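DTDP-4-dehydrorhamnose reductase (Bacillus anthracis, PDB 3SC6) catalyses the NADPH-dependent reduction of dTDP-4-dehydrorhamnose to dTDP-L-rhamnose, an activated sugar of the rhamnose biosynthetic pathway. Local coordinates at residues 65-70 with 128-133; 105-110 with 152-157; 109-114 with 123-128. All blocks are in the same frame, centred on the assembly; numbering follows the deposited sequence.

Contact 1: residues 65-70 with 128-133. With NAP (NADP nicotinamide-adenine-dinucleotide phosphate), chain G.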
loop_
_atom_site.group_PDB
_atom_site.type_symbol
_atom_site.label_atom_id
_atom_site.label_comp_id
_atom_site.label_asym_id
_atom_site.label_seq_id
_atom_site.Cartn_x
_atom_site.Cartn_y
_atom_site.Cartn_z
ATOM N N ALA A 65 -5.789 -4.223 6.854
ATOM C CA ALA A 65 -5.175 -5.417 6.280
ATOM C C ALA A 65 -4.144 -6.065 7.206
ATOM O O ALA A 65 -3.643 -5.441 8.148
ATOM C CB ALA A 65 -4.522 -5.080 4.948
ATOM N N TYR A 66 -3.852 -7.333 6.923
ATOM C CA TYR A 66 -2.884 -8.120 7.672
ATOM C C TYR A 66 -1.631 -8.035 6.813
ATOM O O TYR A 66 -1.490 -8.771 5.840
ATOM C CB TYR A 66 -3.370 -9.564 7.806
ATOM C CG TYR A 66 -2.448 -10.469 8.581
ATOM C CD1 TYR A 66 -2.577 -10.608 9.957
ATOM C CD2 TYR A 66 -1.460 -11.200 7.939
ATOM C CE1 TYR A 66 -1.738 -11.443 10.677
ATOM C CE2 TYR A 66 -0.616 -12.040 8.648
ATOM C CZ TYR A 66 -0.760 -12.158 10.018
ATOM O OH TYR A 66 0.079 -12.988 10.730
ATOM N N THR A 67 -0.734 -7.120 7.172
ATOM C CA THR A 67 0.505 -6.907 6.423
ATOM C C THR A 67 1.752 -7.603 6.976
ATOM O O THR A 67 2.853 -7.055 6.902
ATOM C CB THR A 67 0.807 -5.403 6.337
ATOM O OG1 THR A 67 1.026 -4.882 7.652
ATOM C CG2 THR A 67 -0.353 -4.666 5.680
ATOM N N LYS A 68 1.585 -8.806 7.519
ATOM C CA LYS A 68 2.713 -9.562 8.068
ATOM C C LYS A 68 3.078 -10.647 7.057
ATOM O O LYS A 68 2.782 -11.830 7.245
ATOM C CB LYS A 68 2.353 -10.144 9.431
ATOM C CG LYS A 68 1.976 -9.067 10.438
ATOM C CD LYS A 68 1.610 -9.631 11.794
ATOM C CE LYS A 68 1.229 -8.514 12.748
ATOM N NZ LYS A 68 0.866 -9.028 14.095
ATOM N N VAL A 69 3.721 -10.203 5.981
ATOM C CA VAL A 69 4.153 -11.056 4.873
ATOM C C VAL A 69 4.717 -12.412 5.291
ATOM O O VAL A 69 4.209 -13.450 4.873
ATOM C CB VAL A 69 5.201 -10.327 3.995
ATOM C CG1 VAL A 69 5.650 -11.220 2.856
ATOM C CG2 VAL A 69 4.630 -9.031 3.444
ATOM N N ASP A 70 5.763 -12.399 6.110
ATOM C CA ASP A 70 6.401 -13.635 6.578
ATOM C C ASP A 70 5.514 -14.536 7.426
ATOM O O ASP A 70 5.408 -15.736 7.162
ATOM C CB ASP A 70 7.668 -13.315 7.376
ATOM C CG ASP A 70 8.730 -12.645 6.539
ATOM O OD1 ASP A 70 9.713 -12.136 7.116
ATOM O OD2 ASP A 70 8.574 -12.613 5.304
ATOM N N ASN A 128 2.911 -15.355 -2.951
ATOM C CA ASN A 128 2.908 -15.822 -1.558
ATOM C C ASN A 128 1.526 -15.696 -0.919
ATOM O O ASN A 128 0.621 -15.134 -1.522
ATOM C CB ASN A 128 3.958 -15.052 -0.750
ATOM C CG ASN A 128 3.697 -13.555 -0.717
ATOM O OD1 ASN A 128 2.593 -13.093 -1.000
ATOM N ND2 ASN A 128 4.710 -12.792 -0.330
ATOM N N ILE A 129 1.364 -16.205 0.301
ATOM C CA ILE A 129 0.061 -16.137 0.991
ATOM C C ILE A 129 -0.499 -14.722 1.075
ATOM O O ILE A 129 -1.686 -14.514 0.840
ATOM C CB ILE A 129 0.102 -16.785 2.385
ATOM C CG1 ILE A 129 0.384 -18.280 2.258
ATOM C CG2 ILE A 129 -1.235 -16.631 3.078
ATOM C CD1 ILE A 129 -0.678 -19.033 1.473
ATOM N N TYR A 130 0.338 -13.754 1.425
ATOM C CA TYR A 130 -0.117 -12.369 1.513
ATOM C C TYR A 130 -0.692 -11.917 0.185
ATOM O O TYR A 130 -1.807 -11.387 0.127
ATOM C CB TYR A 130 1.030 -11.454 1.930
ATOM C CG TYR A 130 0.725 -9.968 1.840
ATOM C CD1 TYR A 130 0.051 -9.299 2.855
ATOM C CD2 TYR A 130 1.173 -9.226 0.755
ATOM C CE1 TYR A 130 -0.201 -7.935 2.765
ATOM C CE2 TYR A 130 0.934 -7.876 0.660
ATOM C CZ TYR A 130 0.251 -7.231 1.660
ATOM O OH TYR A 130 0.026 -5.879 1.540
ATOM N N GLY A 131 0.068 -12.138 -0.883
ATOM C CA GLY A 131 -0.362 -11.755 -2.220
ATOM C C GLY A 131 -1.653 -12.431 -2.639
ATOM O O GLY A 131 -2.522 -11.799 -3.245
ATOM N N ALA A 132 -1.780 -13.714 -2.308
ATOM C CA ALA A 132 -2.967 -14.495 -2.650
ATOM C C ALA A 132 -4.178 -14.056 -1.855
ATOM O O ALA A 132 -5.291 -14.056 -2.372
ATOM C CB ALA A 132 -2.708 -15.972 -2.420
ATOM N N SER A 133 -3.963 -13.691 -0.598
ATOM C CA SER A 133 -5.051 -13.253 0.265
ATOM C C SER A 133 -5.659 -11.951 -0.243
ATOM O O SER A 133 -6.882 -11.808 -0.258
ATOM C CB SER A 133 -4.572 -13.076 1.703
ATOM O OG SER A 133 -3.563 -12.088 1.778
HETATM P PA NAP G . -0.314 -1.416 8.324
HETATM O O1A NAP G . -0.178 -2.827 8.844
HETATM O O2A NAP G . 0.352 -0.284 9.076
HETATM O O5B NAP G . -1.876 -1.059 8.171
HETATM C C5B NAP G . -2.896 -2.044 8.303
HETATM C C4B NAP G . -3.794 -1.670 9.477
HETATM O O4B NAP G . -4.961 -2.508 9.486
HETATM C C3B NAP G . -3.090 -1.851 10.820
HETATM O O3B NAP G . -3.089 -0.642 11.584
HETATM C C2B NAP G . -3.895 -2.915 11.530
HETATM O O2B NAP G . -3.974 -2.684 12.936
HETATM C C1B NAP G . -5.254 -2.817 10.848
HETATM N N9A NAP G . -6.081 -4.037 11.057
HETATM C C8A NAP G . -5.655 -5.289 11.311
HETATM N N7A NAP G . -6.733 -6.091 11.466
HETATM C C5A NAP G . -7.832 -5.329 11.319
HETATM C C6A NAP G . -9.290 -5.593 11.377
HETATM N N6A NAP G . -9.757 -6.842 11.622
HETATM N N1A NAP G . -10.136 -4.559 11.171
HETATM C C2A NAP G . -9.663 -3.321 10.927
HETATM N N3A NAP G . -8.341 -3.061 10.874
HETATM C C4A NAP G . -7.417 -4.038 11.067
HETATM O O3 NAP G . 0.182 -1.388 6.787
HETATM P PN NAP G . -0.146 -0.167 5.774
HETATM O O1N NAP G . 1.019 -0.037 4.821
HETATM O O2N NAP G . -0.644 1.032 6.541
HETATM O O5D NAP G . -1.395 -0.736 4.941
HETATM C C5D NAP G . -1.869 -0.050 3.783
HETATM C C4D NAP G . -2.287 -1.045 2.701
HETATM O O4D NAP G . -1.282 -1.114 1.678
HETATM C C3D NAP G . -2.480 -2.462 3.235
HETATM O O3D NAP G . -3.781 -2.945 2.891
HETATM C C2D NAP G . -1.410 -3.296 2.563
HETATM O O2D NAP G . -1.926 -4.584 2.223
HETATM C C1D NAP G . -1.020 -2.481 1.334
HETATM N N1N NAP G . 0.384 -2.656 0.932
HETATM C C2N NAP G . 1.375 -2.338 1.783
HETATM C C3N NAP G . 2.710 -2.494 1.414
HETATM C C7N NAP G . 3.796 -2.132 2.392
HETATM O O7N NAP G . 3.483 -1.777 3.520
HETATM N N7N NAP G . 5.075 -2.197 2.026
HETATM C C4N NAP G . 3.010 -2.979 0.145
HETATM C C5N NAP G . 1.972 -3.294 -0.717
HETATM C C6N NAP G . 0.657 -3.119 -0.298
HETATM P P2B NAP G . -3.126 -3.589 13.966
HETATM O O1X NAP G . -3.285 -2.853 15.274
HETATM O O2X NAP G . -3.796 -4.942 13.931
HETATM O O3X NAP G . -1.724 -3.582 13.408
#
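Y130 reaches from the first turn of helix 129-144 past V69, Y66 and T67 to the nicotinamide ribose of the bound NADP. Its CG lies anti to the backbone N (chi1 171°), which carries the ring away from the helix alongside residues 66-69. At the base, CB sits 4.3 Å from V69 CA, and V69 CG2 rests over one face of the ring, nearer its rim than its centre. Further out, the ring turns an edge to the backbone of the loop: Y66 O lies in the ring plane, 3.4 Å from Y130 CD1. T67 CA then approaches Y130 CE1 obliquely at 3.9 Å. The tip ends in a hydrogen bond, Y130 OH to NADP O2D, in which either oxygen could be the donor; the modelled separation is unusually short and its length uncertain.

The same loop holds the cofactor independently. T67 OG1 donates to the phosphate oxygen O1A over 2.7 Å, and A65 N donates to O4B of the adenine ribose. Y130 and K134, which also bonds NADP, fit the YxxxK motif of the short-chain dehydrogenase/reductase superfamily, whose tyrosine is the usual proton-transfer residue; a similar part is probable here. Two residues before Y130, N128 N-caps the helix, its OD1 accepting from G131 N at 2.7 Å, while its ND2 lies against V69 CG1. N83 of helix 76-97 is hydrogen-bonded to both Y66 N and S133 OG. Y130 itself projects from helix 129-144 across the loop that follows strand 59-62.

Contact 2: residues 105-110 with 152-157. With NAP (NADP nicotinamide-adenine-dinucleotide phosphate), chain G.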
loop_
_atom_site.group_PDB
_atom_site.type_symbol
_atom_site.label_atom_id
_atom_site.label_comp_id
_atom_site.label_asym_id
_atom_site.label_seq_id
_atom_site.Cartn_x
_atom_site.Cartn_y
_atom_site.Cartn_z
ATOM N N SER A 105 -4.164 -2.482 -2.671
ATOM C CA SER A 105 -3.610 -3.808 -2.888
ATOM C C SER A 105 -2.090 -3.766 -3.028
ATOM O O SER A 105 -1.471 -2.715 -2.853
ATOM C CB SER A 105 -4.261 -4.469 -4.099
ATOM O OG SER A 105 -3.756 -5.780 -4.290
ATOM N N THR A 106 -1.506 -4.911 -3.378
ATOM C CA THR A 106 -0.059 -5.044 -3.517
ATOM C C THR A 106 0.460 -5.658 -4.818
ATOM O O THR A 106 -0.297 -6.174 -5.634
ATOM C CB THR A 106 0.438 -5.965 -2.394
ATOM O OG1 THR A 106 1.857 -6.109 -2.474
ATOM C CG2 THR A 106 -0.227 -7.338 -2.504
ATOM N N ASP A 107 1.777 -5.606 -4.984
ATOM C CA ASP A 107 2.436 -6.160 -6.164
ATOM C C ASP A 107 2.712 -7.655 -5.984
ATOM O O ASP A 107 3.187 -8.311 -6.909
ATOM C CB ASP A 107 3.745 -5.423 -6.467
ATOM C CG ASP A 107 4.729 -5.465 -5.313
ATOM O OD1 ASP A 107 5.932 -5.626 -5.582
ATOM O OD2 ASP A 107 4.312 -5.330 -4.145
ATOM N N TYR A 108 2.428 -8.188 -4.794
ATOM C CA TYR A 108 2.647 -9.611 -4.532
ATOM C C TYR A 108 1.559 -10.477 -5.165
ATOM O O TYR A 108 1.502 -11.683 -4.935
ATOM C CB TYR A 108 2.784 -9.917 -3.032
ATOM C CG TYR A 108 4.000 -9.295 -2.381
ATOM C CD1 TYR A 108 5.275 -9.698 -2.738
ATOM C CD2 TYR A 108 3.874 -8.343 -1.383
ATOM C CE1 TYR A 108 6.395 -9.145 -2.146
ATOM C CE2 TYR A 108 4.992 -7.784 -0.779
ATOM C CZ TYR A 108 6.249 -8.190 -1.165
ATOM O OH TYR A 108 7.366 -7.645 -0.572
ATOM N N VAL A 109 0.694 -9.851 -5.960
ATOM C CA VAL A 109 -0.376 -10.560 -6.643
ATOM C C VAL A 109 0.215 -11.146 -7.934
ATOM O O VAL A 109 -0.422 -11.951 -8.604
ATOM C CB VAL A 109 -1.580 -9.642 -6.962
ATOM C CG1 VAL A 109 -2.205 -9.122 -5.675
ATOM C CG2 VAL A 109 -1.161 -8.493 -7.867
ATOM N N PHE A 110 1.429 -10.712 -8.279
ATOM C CA PHE A 110 2.127 -11.192 -9.468
ATOM C C PHE A 110 3.367 -11.968 -9.031
ATOM O O PHE A 110 3.750 -11.930 -7.859
ATOM C CB PHE A 110 2.584 -10.043 -10.369
ATOM C CG PHE A 110 1.476 -9.194 -10.900
ATOM C CD1 PHE A 110 0.779 -9.579 -12.027
ATOM C CD2 PHE A 110 1.175 -7.980 -10.316
ATOM C CE1 PHE A 110 -0.232 -8.792 -12.539
ATOM C CE2 PHE A 110 0.168 -7.184 -10.826
ATOM C CZ PHE A 110 -0.537 -7.594 -11.941
ATOM N N ARG A 152 -3.140 -0.816 -6.402
ATOM C CA ARG A 152 -1.995 -1.636 -6.038
ATOM C C ARG A 152 -0.780 -0.740 -5.886
ATOM O O ARG A 152 -0.508 0.093 -6.754
ATOM C CB ARG A 152 -1.734 -2.662 -7.130
ATOM C CG ARG A 152 -2.847 -3.654 -7.302
ATOM C CD ARG A 152 -2.659 -4.481 -8.538
ATOM N NE ARG A 152 -3.738 -5.445 -8.700
ATOM C CZ ARG A 152 -3.924 -6.181 -9.788
ATOM N NH1 ARG A 152 -3.146 -6.010 -10.849
ATOM N NH2 ARG A 152 -4.931 -7.040 -9.843
ATOM N N THR A 153 -0.061 -0.906 -4.780
ATOM C CA THR A 153 1.131 -0.120 -4.511
ATOM C C THR A 153 2.210 -1.095 -4.045
ATOM O O THR A 153 1.967 -2.301 -4.013
ATOM C CB THR A 153 0.882 0.944 -3.444
ATOM O OG1 THR A 153 2.035 1.787 -3.325
ATOM C CG2 THR A 153 0.549 0.296 -2.104
ATOM N N SER A 154 3.390 -0.587 -3.678
ATOM C CA SER A 154 4.486 -1.457 -3.224
ATOM C C SER A 154 5.607 -0.705 -2.518
ATOM O O SER A 154 5.836 0.474 -2.804
ATOM C CB SER A 154 5.100 -2.151 -4.434
ATOM O OG SER A 154 5.625 -1.193 -5.343
ATOM N N TRP A 155 6.311 -1.381 -1.598
ATOM C CA TRP A 155 7.421 -0.738 -0.887
ATOM C C TRP A 155 6.964 0.597 -0.336
ATOM O O TRP A 155 7.622 1.621 -0.500
ATOM C CB TRP A 155 8.565 -0.574 -1.885
ATOM C CG TRP A 155 9.220 -1.874 -2.267
ATOM C CD1 TRP A 155 8.602 -3.013 -2.693
ATOM C CD2 TRP A 155 10.619 -2.076 -2.509
ATOM N NE1 TRP A 155 9.533 -3.962 -3.029
ATOM C CE2 TRP A 155 10.778 -3.404 -2.950
ATOM C CE3 TRP A 155 11.754 -1.279 -2.345
ATOM C CZ2 TRP A 155 12.025 -3.952 -3.232
ATOM C CZ3 TRP A 155 12.992 -1.826 -2.620
ATOM C CH2 TRP A 155 13.118 -3.151 -3.062
ATOM N N LEU A 156 5.818 0.557 0.330
ATOM C CA LEU A 156 5.208 1.731 0.917
ATOM C C LEU A 156 5.861 2.095 2.255
ATOM O O LEU A 156 6.167 1.215 3.059
ATOM C CB LEU A 156 3.715 1.448 1.109
ATOM C CG LEU A 156 2.799 2.557 1.610
ATOM C CD1 LEU A 156 2.826 3.731 0.648
ATOM C CD2 LEU A 156 1.387 2.023 1.750
ATOM N N TYR A 157 6.084 3.391 2.477
ATOM C CA TYR A 157 6.692 3.877 3.717
ATOM C C TYR A 157 6.215 5.306 3.943
ATOM O O TYR A 157 6.098 6.075 2.986
ATOM C CB TYR A 157 8.217 3.859 3.639
ATOM C CG TYR A 157 8.799 4.830 2.641
ATOM C CD1 TYR A 157 8.966 4.481 1.311
ATOM C CD2 TYR A 157 9.203 6.096 3.043
ATOM C CE1 TYR A 157 9.506 5.378 0.402
ATOM C CE2 TYR A 157 9.742 6.995 2.152
ATOM C CZ TYR A 157 9.894 6.638 0.833
ATOM O OH TYR A 157 10.435 7.542 -0.052
HETATM P PA NAP G . -0.314 -1.416 8.324
HETATM O O1A NAP G . -0.178 -2.827 8.844
HETATM O O2A NAP G . 0.352 -0.284 9.076
HETATM O O5B NAP G . -1.876 -1.059 8.171
HETATM C C5B NAP G . -2.896 -2.044 8.303
HETATM C C4B NAP G . -3.794 -1.670 9.477
HETATM O O4B NAP G . -4.961 -2.508 9.486
HETATM C C3B NAP G . -3.090 -1.851 10.820
HETATM O O3B NAP G . -3.089 -0.642 11.584
HETATM C C2B NAP G . -3.895 -2.915 11.530
HETATM O O2B NAP G . -3.974 -2.684 12.936
HETATM C C1B NAP G . -5.254 -2.817 10.848
HETATM N N9A NAP G . -6.081 -4.037 11.057
HETATM C C8A NAP G . -5.655 -5.289 11.311
HETATM N N7A NAP G . -6.733 -6.091 11.466
HETATM C C5A NAP G . -7.832 -5.329 11.319
HETATM C C6A NAP G . -9.290 -5.593 11.377
HETATM N N6A NAP G . -9.757 -6.842 11.622
HETATM N N1A NAP G . -10.136 -4.559 11.171
HETATM C C2A NAP G . -9.663 -3.321 10.927
HETATM N N3A NAP G . -8.341 -3.061 10.874
HETATM C C4A NAP G . -7.417 -4.038 11.067
HETATM O O3 NAP G . 0.182 -1.388 6.787
HETATM P PN NAP G . -0.146 -0.167 5.774
HETATM O O1N NAP G . 1.019 -0.037 4.821
HETATM O O2N NAP G . -0.644 1.032 6.541
HETATM O O5D NAP G . -1.395 -0.736 4.941
HETATM C C5D NAP G . -1.869 -0.050 3.783
HETATM C C4D NAP G . -2.287 -1.045 2.701
HETATM O O4D NAP G . -1.282 -1.114 1.678
HETATM C C3D NAP G . -2.480 -2.462 3.235
HETATM O O3D NAP G . -3.781 -2.945 2.891
HETATM C C2D NAP G . -1.410 -3.296 2.563
HETATM O O2D NAP G . -1.926 -4.584 2.223
HETATM C C1D NAP G . -1.020 -2.481 1.334
HETATM N N1N NAP G . 0.384 -2.656 0.932
HETATM C C2N NAP G . 1.375 -2.338 1.783
HETATM C C3N NAP G . 2.710 -2.494 1.414
HETATM C C7N NAP G . 3.796 -2.132 2.392
HETATM O O7N NAP G . 3.483 -1.777 3.520
HETATM N N7N NAP G . 5.075 -2.197 2.026
HETATM C C4N NAP G . 3.010 -2.979 0.145
HETATM C C5N NAP G . 1.972 -3.294 -0.717
HETATM C C6N NAP G . 0.657 -3.119 -0.298
HETATM P P2B NAP G . -3.126 -3.589 13.966
HETATM O O1X NAP G . -3.285 -2.853 15.274
HETATM O O2X NAP G . -3.796 -4.942 13.931
HETATM O O3X NAP G . -1.724 -3.582 13.408
HETATM O O HOH W 1 8.324 -6.330 -3.105
#
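The neighbouring parallel strands 100-106 and 148-157 of the Rossmann-type sheet meet here through S105 and R152, next to the nicotinamide end of NADP. Helix 129-144 links them in a beta-alpha-beta crossover. T153 N donates to S105 O at 3.0 Å. S105 and R152 send their side chains to the same face of the sheet, where S105 CB packs on R152 CG.

From there the arginine runs extended to its guanidinium group, which lies beneath V109 CG2: this methyl stands over the centre of one face. The F110 ring is turned 83° from the guanidinium plane, with its CZ 3.2 Å from R152 NH1. E138 forms a salt bridge with R152 NH2 through OE1 and is hydrogen-bonded through OE2 to S105 OG, tying the two strands to helix 129-144, while R152 NH1 is hydrogen-bonded to H211 NE2.

On the cofactor side, T106 OG1 is anti to its own N (chi1 -179°) and approaches nicotinamide C5N to 3.3 Å. The same oxygen accepts from Y108 N in an ST turn, a bond that fixes its rotation. T153 O also reaches C5N, at 3.4 Å, so backbone and side chain together line this edge of the pocket. D107 OD2 lies 3.3 Å from S154 CB. Farther out one water joins the segments, accepting from W155 NE1 at 2.7 Å in the plane of the indole and bonding Y108 OH only weakly.

Contact 3: residues 109-114 with 123-128. With SO4 (sulfate ion), chain I.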
loop_
_atom_site.group_PDB
_atom_site.type_symbol
_atom_site.label_atom_id
_atom_site.label_comp_id
_atom_site.label_asym_id
_atom_site.label_seq_id
_atom_site.Cartn_x
_atom_site.Cartn_y
_atom_site.Cartn_z
ATOM N N VAL A 109 0.694 -9.851 -5.960
ATOM C CA VAL A 109 -0.376 -10.560 -6.643
ATOM C C VAL A 109 0.215 -11.146 -7.934
ATOM O O VAL A 109 -0.422 -11.951 -8.604
ATOM C CB VAL A 109 -1.580 -9.642 -6.962
ATOM C CG1 VAL A 109 -2.205 -9.122 -5.675
ATOM C CG2 VAL A 109 -1.161 -8.493 -7.867
ATOM N N PHE A 110 1.429 -10.712 -8.279
ATOM C CA PHE A 110 2.127 -11.192 -9.468
ATOM C C PHE A 110 3.367 -11.968 -9.031
ATOM O O PHE A 110 3.750 -11.930 -7.859
ATOM C CB PHE A 110 2.584 -10.043 -10.369
ATOM C CG PHE A 110 1.476 -9.194 -10.900
ATOM C CD1 PHE A 110 0.779 -9.579 -12.027
ATOM C CD2 PHE A 110 1.175 -7.980 -10.316
ATOM C CE1 PHE A 110 -0.232 -8.792 -12.539
ATOM C CE2 PHE A 110 0.168 -7.184 -10.826
ATOM C CZ PHE A 110 -0.537 -7.594 -11.941
ATOM N N GLN A 111 3.996 -12.660 -9.980
ATOM C CA GLN A 111 5.208 -13.440 -9.703
ATOM C C GLN A 111 6.422 -12.531 -9.536
ATOM O O GLN A 111 7.438 -12.938 -8.966
ATOM C CB GLN A 111 5.468 -14.457 -10.817
ATOM C CG GLN A 111 4.407 -15.545 -10.940
ATOM C CD GLN A 111 4.327 -16.439 -9.706
ATOM O OE1 GLN A 111 5.133 -16.325 -8.786
ATOM N NE2 GLN A 111 3.362 -17.349 -9.697
ATOM N N GLY A 112 6.310 -11.305 -10.044
ATOM C CA GLY A 112 7.384 -10.322 -9.959
ATOM C C GLY A 112 8.701 -10.835 -10.499
ATOM O O GLY A 112 9.747 -10.663 -9.876
ATOM N N ASP A 113 8.648 -11.465 -11.667
ATOM C CA ASP A 113 9.844 -12.009 -12.301
ATOM C C ASP A 113 10.211 -11.280 -13.602
ATOM O O ASP A 113 11.191 -11.623 -14.255
ATOM C CB ASP A 113 9.684 -13.520 -12.512
ATOM C CG ASP A 113 8.454 -13.873 -13.322
ATOM O OD1 ASP A 113 7.740 -12.949 -13.764
ATOM O OD2 ASP A 113 8.194 -15.080 -13.507
ATOM N N ARG A 114 9.427 -10.268 -13.964
ATOM C CA ARG A 114 9.683 -9.496 -15.171
ATOM C C ARG A 114 10.239 -8.140 -14.774
ATOM O O ARG A 114 9.660 -7.462 -13.927
ATOM C CB ARG A 114 8.412 -9.310 -15.993
ATOM C CG ARG A 114 7.794 -10.601 -16.493
ATOM C CD ARG A 114 6.565 -10.320 -17.348
ATOM N NE ARG A 114 5.962 -11.545 -17.870
ATOM C CZ ARG A 114 4.894 -11.579 -18.665
ATOM N NH1 ARG A 114 4.303 -10.450 -19.044
ATOM N NH2 ARG A 114 4.418 -12.746 -19.089
ATOM N N ASN A 123 -3.202 -11.175 -16.039
ATOM C CA ASN A 123 -3.811 -12.045 -15.035
ATOM C C ASN A 123 -2.842 -12.252 -13.892
ATOM O O ASN A 123 -1.716 -12.696 -14.102
ATOM C CB ASN A 123 -4.187 -13.405 -15.628
ATOM C CG ASN A 123 -5.221 -13.299 -16.733
ATOM O OD1 ASN A 123 -5.768 -12.227 -16.989
ATOM N ND2 ASN A 123 -5.508 -14.424 -17.384
ATOM N N PRO A 124 -3.269 -11.915 -12.674
ATOM C CA PRO A 124 -2.377 -12.092 -11.540
ATOM C C PRO A 124 -2.026 -13.545 -11.235
ATOM O O PRO A 124 -2.744 -14.465 -11.626
ATOM C CB PRO A 124 -3.173 -11.477 -10.383
ATOM C CG PRO A 124 -4.058 -10.480 -11.044
ATOM C CD PRO A 124 -4.477 -11.159 -12.301
ATOM N N ALA A 125 -0.899 -13.721 -10.555
ATOM C CA ALA A 125 -0.389 -15.024 -10.157
ATOM C C ALA A 125 0.339 -14.805 -8.832
ATOM O O ALA A 125 1.567 -14.738 -8.799
ATOM C CB ALA A 125 0.554 -15.574 -11.205
ATOM N N PRO A 126 -0.430 -14.667 -7.736
ATOM C CA PRO A 126 0.099 -14.442 -6.394
ATOM C C PRO A 126 1.323 -15.289 -6.101
ATOM O O PRO A 126 1.294 -16.505 -6.296
ATOM C CB PRO A 126 -1.066 -14.839 -5.493
ATOM C CG PRO A 126 -2.269 -14.537 -6.298
ATOM C CD PRO A 126 -1.898 -14.808 -7.727
ATOM N N ILE A 127 2.379 -14.644 -5.617
ATOM C CA ILE A 127 3.634 -15.323 -5.301
ATOM C C ILE A 127 3.707 -15.896 -3.872
ATOM O O ILE A 127 4.480 -16.820 -3.616
ATOM C CB ILE A 127 4.823 -14.357 -5.534
ATOM C CG1 ILE A 127 6.165 -15.088 -5.427
ATOM C CG2 ILE A 127 4.744 -13.174 -4.575
ATOM C CD1 ILE A 127 7.358 -14.193 -5.700
ATOM N N ASN A 128 2.911 -15.355 -2.951
ATOM C CA ASN A 128 2.908 -15.822 -1.558
ATOM C C ASN A 128 1.526 -15.696 -0.919
ATOM O O ASN A 128 0.621 -15.134 -1.522
ATOM C CB ASN A 128 3.958 -15.052 -0.750
ATOM C CG ASN A 128 3.697 -13.555 -0.717
ATOM O OD1 ASN A 128 2.593 -13.093 -1.000
ATOM N ND2 ASN A 128 4.710 -12.792 -0.330
HETATM S S SO4 I . 2.439 -11.464 -22.067
HETATM O O1 SO4 I . 1.740 -11.513 -23.349
HETATM O O2 SO4 I . 2.394 -10.101 -21.542
HETATM O O3 SO4 I . 1.796 -12.377 -21.123
HETATM O O4 SO4 I . 3.830 -11.865 -22.259
#
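V109 O is packed closely among P124, A125 and P126, whereas Q111, two residues on, is exposed. The carbonyl oxygen accepts from A125 N at 2.7 Å, but the angle at the hydrogen is only 127° and the bond is weak. Proline carbons fill in around it: P124 CB and P126 CD each come to 3.3 Å from V109 O, and P126 N, having no hydrogen, can add no bond. The P124 ring continues this packing, its CB 4.2 Å from V109 CB and its CA obliquely placed against the F110 ring, which stacks on Y118.

Both segments belong to the long connection between strand 100-106 and helix 129-144 in the Rossmann-type fold. Their pairing folds this connection back on itself before N128, the N-cap residue, starts the helix. P124 and P126 in turn touch Y135 of that helix.

I127 makes the transition toward the looser side. Its CG1 is anti to the backbone N (chi1 -171°), and the extended branch brings CD1 to 3.5 Å from Q111 O, while CB rests on F110 O. Q111 bends at chi2 (-64°), laying its amide back over A125. NE2 lies against A125 CB at 3.6 Å and OE1 against I127 CG1, with no hydrogen bond from the amide to A125 O. R114, exposed and not touching residues 123-128, donates from NH1 to O2 of a sulfate ion, probably from the crystallisation liquor, at 3.2 Å.

The three contacts lead from the cofactor outward. Contacts 1 and 2 both touch NADP, and their centres are about 10 Å apart; Y130 CE2 meets T106 CG2 at 3.4 Å, so the ribose-binding tyrosine packs directly on the threonine beside the nicotinamide. Contact 3 lies farther away, with the V109 side chain about 9 Å from the cofactor between nearest atoms. It shares V109 and F110 with contact 2, and a probable hydrogen bond joins Y108 O to I127 N at 3.2 Å. Contact 3 is nested within the chain loop closed by contact 1, shares N128 with it, and packs P126 CB against A132 CA at 3.4 Å, against the first turn of helix 129-144.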